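Local coordinates for protein deoxyhypusine synthase, putative (Entamoeba histolytica, PDB 7L9R) that probably acts as a deoxyhypusine synthase, a family that uses NAD and spermidine to turn a lysine of the translation factor eIF5A into deoxyhypusine, at residues B[185-189]-B[190-194]; B[247-250]-B[251-254]. One frame throughout, in Å; residues are numbered along the deposited sequence.

Contact 1. Residues B[185-189]-B[190-194]; sequences MPFTP and SQLIT
Q191 folds back over T188 at the start of helix 189-200. Its CB lies 3.6 Å from the T188 carbonyl O. CG then passes close to the T188 hydroxyl, with OG1 3.2 Å away. CD remains near that hydroxyl while the amide turns its two ends to different neighbours. OE1 accepts a weak hydrogen bond from T188 N at 3.3 Å. It also lies 3.5 Å from F187 CA. The Q191 amide plane stands nearly square to the F187 ring, at 86°. NE2 sits beside the methyl CG2 of T188. The torsions explain this reach: CG is anti to the carbonyl carbon (chi1 -64°) and the chain beyond it is extended, which carries the amide back past the first turn.

The return bond runs from Q191 N to T188 OG1, 3.2 Å long and fairly straight. T188 is the N-cap, and the two bonds together make a capping box. The T188 hydroxyl sits between its own N and carbonyl carbon (chi1 75°), where it can meet Q191 N. It is also hydrogen-bonded to D249 of helix 247-258, as is S190 OG.

Behind the cap, L192 N reaches T188 O at 3.0 Å and I193 N reaches P189 O at 2.9 Å. F187 adds an apolar contact. Its CB meets L192 CD2 at 3.7 Å, the two side chains crossing at about a right angle. Both also pack on I177 of helix 160-179.

The box gives the N-H groups of T188 and Q191 side-chain acceptors, the first of them weakly held. The carboxylate of D249 near this helix start would probably also suit the helix dipole.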
loop_
_atom_site.group_PDB
_atom_site.type_symbol
_atom_site.label_atom_id
_atom_site.label_comp_id
_atom_site.label_asym_id
_atom_site.label_seq_id
_atom_site.Cartn_x
_atom_site.Cartn_y
_atom_site.Cartn_z
ATOM N N MET B 185 -32.385 12.391 29.060
ATOM C CA MET B 185 -31.283 11.460 29.270
ATOM C C MET B 185 -30.800 10.943 27.920
ATOM O O MET B 185 -31.624 10.553 27.073
ATOM C CB MET B 185 -31.699 10.293 30.174
ATOM C CG MET B 185 -32.053 10.701 31.604
ATOM S SD MET B 185 -30.631 11.273 32.557
ATOM C CE MET B 185 -29.490 9.920 32.257
ATOM N N PRO B 186 -29.490 10.945 27.668
ATOM C CA PRO B 186 -28.990 10.569 26.341
ATOM C C PRO B 186 -29.187 9.100 26.004
ATOM O O PRO B 186 -29.221 8.226 26.875
ATOM C CB PRO B 186 -27.495 10.901 26.418
ATOM C CG PRO B 186 -27.175 10.864 27.874
ATOM C CD PRO B 186 -28.403 11.339 28.584
ATOM N N PHE B 187 -29.347 8.857 24.710
ATOM C CA PHE B 187 -29.355 7.563 24.050
ATOM C C PHE B 187 -27.937 7.157 23.650
ATOM O O PHE B 187 -27.057 7.998 23.463
ATOM C CB PHE B 187 -30.255 7.626 22.819
ATOM C CG PHE B 187 -31.689 7.899 23.142
ATOM C CD1 PHE B 187 -32.524 6.874 23.552
ATOM C CD2 PHE B 187 -32.182 9.195 23.115
ATOM C CE1 PHE B 187 -33.850 7.126 23.870
ATOM C CE2 PHE B 187 -33.505 9.457 23.446
ATOM C CZ PHE B 187 -34.339 8.420 23.821
ATOM N N THR B 188 -27.718 5.850 23.518
ATOM C CA THR B 188 -26.459 5.393 22.955
ATOM C C THR B 188 -26.655 5.021 21.496
ATOM O O THR B 188 -27.786 4.845 21.040
ATOM C CB THR B 188 -25.915 4.187 23.728
ATOM O OG1 THR B 188 -26.662 3.017 23.382
ATOM C CG2 THR B 188 -26.012 4.427 25.218
ATOM N N PRO B 189 -25.577 4.913 20.716
ATOM C CA PRO B 189 -25.748 4.483 19.317
ATOM C C PRO B 189 -26.454 3.145 19.178
ATOM O O PRO B 189 -27.384 3.025 18.368
ATOM C CB PRO B 189 -24.308 4.436 18.796
ATOM C CG PRO B 189 -23.613 5.483 19.591
ATOM C CD PRO B 189 -24.215 5.420 20.970
ATOM N N SER B 190 -26.072 2.145 19.976
ATOM C CA SER B 190 -26.699 0.832 19.850
ATOM C C SER B 190 -28.191 0.903 20.157
ATOM O O SER B 190 -28.995 0.211 19.520
ATOM C CB SER B 190 -26.018 -0.179 20.774
ATOM O OG SER B 190 -26.447 -0.007 22.115
ATOM N N GLN B 191 -28.583 1.744 21.122
ATOM C CA GLN B 191 -30.003 1.918 21.414
ATOM C C GLN B 191 -30.736 2.578 20.251
ATOM O O GLN B 191 -31.838 2.154 19.888
ATOM C CB GLN B 191 -30.196 2.751 22.679
ATOM C CG GLN B 191 -29.680 2.119 23.948
ATOM C CD GLN B 191 -29.726 3.092 25.117
ATOM O OE1 GLN B 191 -30.159 4.241 24.968
ATOM N NE2 GLN B 191 -29.283 2.637 26.286
ATOM N N LEU B 192 -30.145 3.625 19.668
ATOM C CA LEU B 192 -30.755 4.282 18.515
ATOM C C LEU B 192 -30.898 3.320 17.348
ATOM O O LEU B 192 -31.884 3.377 16.601
ATOM C CB LEU B 192 -29.917 5.497 18.104
ATOM C CG LEU B 192 -29.896 6.667 19.095
ATOM C CD1 LEU B 192 -28.978 7.769 18.600
ATOM C CD2 LEU B 192 -31.303 7.207 19.322
ATOM N N ILE B 193 -29.914 2.441 17.164
ATOM C CA ILE B 193 -29.947 1.521 16.036
ATOM C C ILE B 193 -31.013 0.454 16.253
ATOM O O ILE B 193 -31.665 0.009 15.303
ATOM C CB ILE B 193 -28.548 0.927 15.800
ATOM C CG1 ILE B 193 -27.599 2.047 15.354
ATOM C CG2 ILE B 193 -28.608 -0.192 14.746
ATOM C CD1 ILE B 193 -26.135 1.667 15.326
ATOM N N THR B 194 -31.209 0.028 17.503
ATOM C CA THR B 194 -32.318 -0.867 17.818
ATOM C C THR B 194 -33.653 -0.213 17.471
ATOM O O THR B 194 -34.492 -0.807 16.781
ATOM C CB THR B 194 -32.272 -1.250 19.300
ATOM O OG1 THR B 194 -31.072 -1.990 19.563
ATOM C CG2 THR B 194 -33.476 -2.097 19.682
#

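Contact 2. Residues B[247-250]-B[251-254]; sequences VQDL and RLIN
N254 CG turns back along the helix (chi1 -85°), and a chi2 of -82° aims ND2 at the carbonyl of L250 one turn earlier. L250 CD1 lies 3.5 Å from the same ND2. The amide nitrogen donates to L250 O at 3.1 Å, with an N-H...O angle of 164°. The acceptor lies almost exactly in the N254 amide plane. N254 N donates to the same oxygen at 3.2 Å, from the opposite face of the carbonyl plane. Neither donor lies in that plane.

R251 follows a different path. Its CG passes 3.1 Å from V247 O, the oxygen that accepts R251 N at 2.9 Å. The arginine chain then bends and brings NH2 to 4.0 Å from Q248 CG. NH1 makes a weak hydrogen bond to N235 of the second subunit. Q248 NE2 is held by D245, just before the helix. On another side, L252 CD1 rests 3.9 Å from D249 OD1, an oxygen hydrogen-bonded to T188 OG1 and S190 OG.

The backbone bonds R251 N to V247 O and N254 N to L250 O are i to i+4 bonds of an alpha helix; N254 ND2 adds a side-chain bond. That added bond restrains the rotation of the N254 amide, and with N254 N it gives L250 O two donors. N254 also packs on T232 of the second subunit.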
loop_
_atom_site.group_PDB
_atom_site.type_symbol
_atom_site.label_atom_id
_atom_site.label_comp_id
_atom_site.label_asym_id
_atom_site.label_seq_id
_atom_site.Cartn_x
_atom_site.Cartn_y
_atom_site.Cartn_z
ATOM N N VAL B 247 -20.304 6.303 26.472
ATOM C CA VAL B 247 -19.717 5.531 27.562
ATOM C C VAL B 247 -20.512 4.254 27.814
ATOM O O VAL B 247 -19.930 3.189 28.056
ATOM C CB VAL B 247 -19.596 6.389 28.837
ATOM C CG1 VAL B 247 -19.012 5.564 29.987
ATOM C CG2 VAL B 247 -18.733 7.619 28.584
ATOM N N GLN B 248 -21.848 4.328 27.756
ATOM C CA GLN B 248 -22.648 3.138 28.035
ATOM C C GLN B 248 -22.374 2.040 27.022
ATOM O O GLN B 248 -22.252 0.868 27.393
ATOM C CB GLN B 248 -24.137 3.475 28.041
ATOM C CG GLN B 248 -24.626 4.226 29.254
ATOM C CD GLN B 248 -26.015 4.797 29.034
ATOM O OE1 GLN B 248 -27.008 4.054 28.977
ATOM N NE2 GLN B 248 -26.092 6.124 28.887
ATOM N N ASP B 249 -22.238 2.402 25.742
ATOM C CA ASP B 249 -21.910 1.402 24.729
ATOM C C ASP B 249 -20.509 0.841 24.950
ATOM O O ASP B 249 -20.287 -0.366 24.785
ATOM C CB ASP B 249 -22.042 2.006 23.329
ATOM C CG ASP B 249 -23.423 1.778 22.710
ATOM O OD1 ASP B 249 -24.296 1.179 23.374
ATOM O OD2 ASP B 249 -23.634 2.211 21.557
ATOM N N LEU B 250 -19.560 1.698 25.344
ATOM C CA LEU B 250 -18.233 1.223 25.725
ATOM C C LEU B 250 -18.319 0.173 26.825
ATOM O O LEU B 250 -17.616 -0.843 26.781
ATOM C CB LEU B 250 -17.369 2.396 26.189
ATOM C CG LEU B 250 -15.930 2.053 26.584
ATOM C CD1 LEU B 250 -15.109 1.593 25.385
ATOM C CD2 LEU B 250 -15.273 3.216 27.299
ATOM N N ARG B 251 -19.181 0.398 27.818
ATOM C CA ARG B 251 -19.322 -0.559 28.911
ATOM C C ARG B 251 -20.029 -1.836 28.470
ATOM O O ARG B 251 -19.693 -2.920 28.960
ATOM C CB ARG B 251 -20.059 0.093 30.083
ATOM C CG ARG B 251 -19.378 1.375 30.571
ATOM C CD ARG B 251 -19.862 1.831 31.947
ATOM N NE ARG B 251 -21.249 2.276 31.939
ATOM C CZ ARG B 251 -22.251 1.639 32.528
ATOM N NH1 ARG B 251 -22.056 0.528 33.223
ATOM N NH2 ARG B 251 -23.482 2.132 32.424
ATOM N N LEU B 252 -20.999 -1.741 27.552
ATOM C CA LEU B 252 -21.684 -2.946 27.086
ATOM C C LEU B 252 -20.725 -3.893 26.384
ATOM O O LEU B 252 -20.636 -5.076 26.733
ATOM C CB LEU B 252 -22.828 -2.597 26.136
ATOM C CG LEU B 252 -24.179 -2.146 26.667
ATOM C CD1 LEU B 252 -25.110 -1.943 25.483
ATOM C CD2 LEU B 252 -24.744 -3.181 27.638
ATOM N N ILE B 253 -19.991 -3.389 25.393
ATOM C CA ILE B 253 -19.171 -4.284 24.589
ATOM C C ILE B 253 -18.024 -4.850 25.418
ATOM O O ILE B 253 -17.686 -6.034 25.304
ATOM C CB ILE B 253 -18.682 -3.566 23.315
ATOM C CG1 ILE B 253 -18.138 -4.580 22.307
ATOM C CG2 ILE B 253 -17.653 -2.472 23.630
ATOM C CD1 ILE B 253 -17.672 -3.954 21.008
ATOM N N ASN B 254 -17.449 -4.044 26.312
ATOM C CA ASN B 254 -16.366 -4.565 27.135
ATOM C C ASN B 254 -16.880 -5.522 28.199
ATOM O O ASN B 254 -16.192 -6.492 28.531
ATOM C CB ASN B 254 -15.559 -3.420 27.741
ATOM C CG ASN B 254 -14.469 -2.926 26.789
ATOM O OD1 ASN B 254 -13.391 -3.517 26.702
ATOM N ND2 ASN B 254 -14.765 -1.868 26.041
#

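Overall arrangement
Contact 1 comes first along the chain. It turns the loop that follows helix 160-179 into helix 189-200. The chain then passes through helix 206-212, strand 216-218 and helix 226-237 before contact 2, which lies within helix 247-258. Each contact is local and closes no long loop; the two stand in series and neither encloses the other. The centres of contact 1 and contact 2 are about 12 Å apart, and the two touch. The D249 carboxylate joins them, its OD2 packing on P189. Helix 247-258 is thus tied to the start of helix 189-200, next to strand 216-218, an edge strand, within this chain, of the parallel sheet. Both contacts also touch the second subunit.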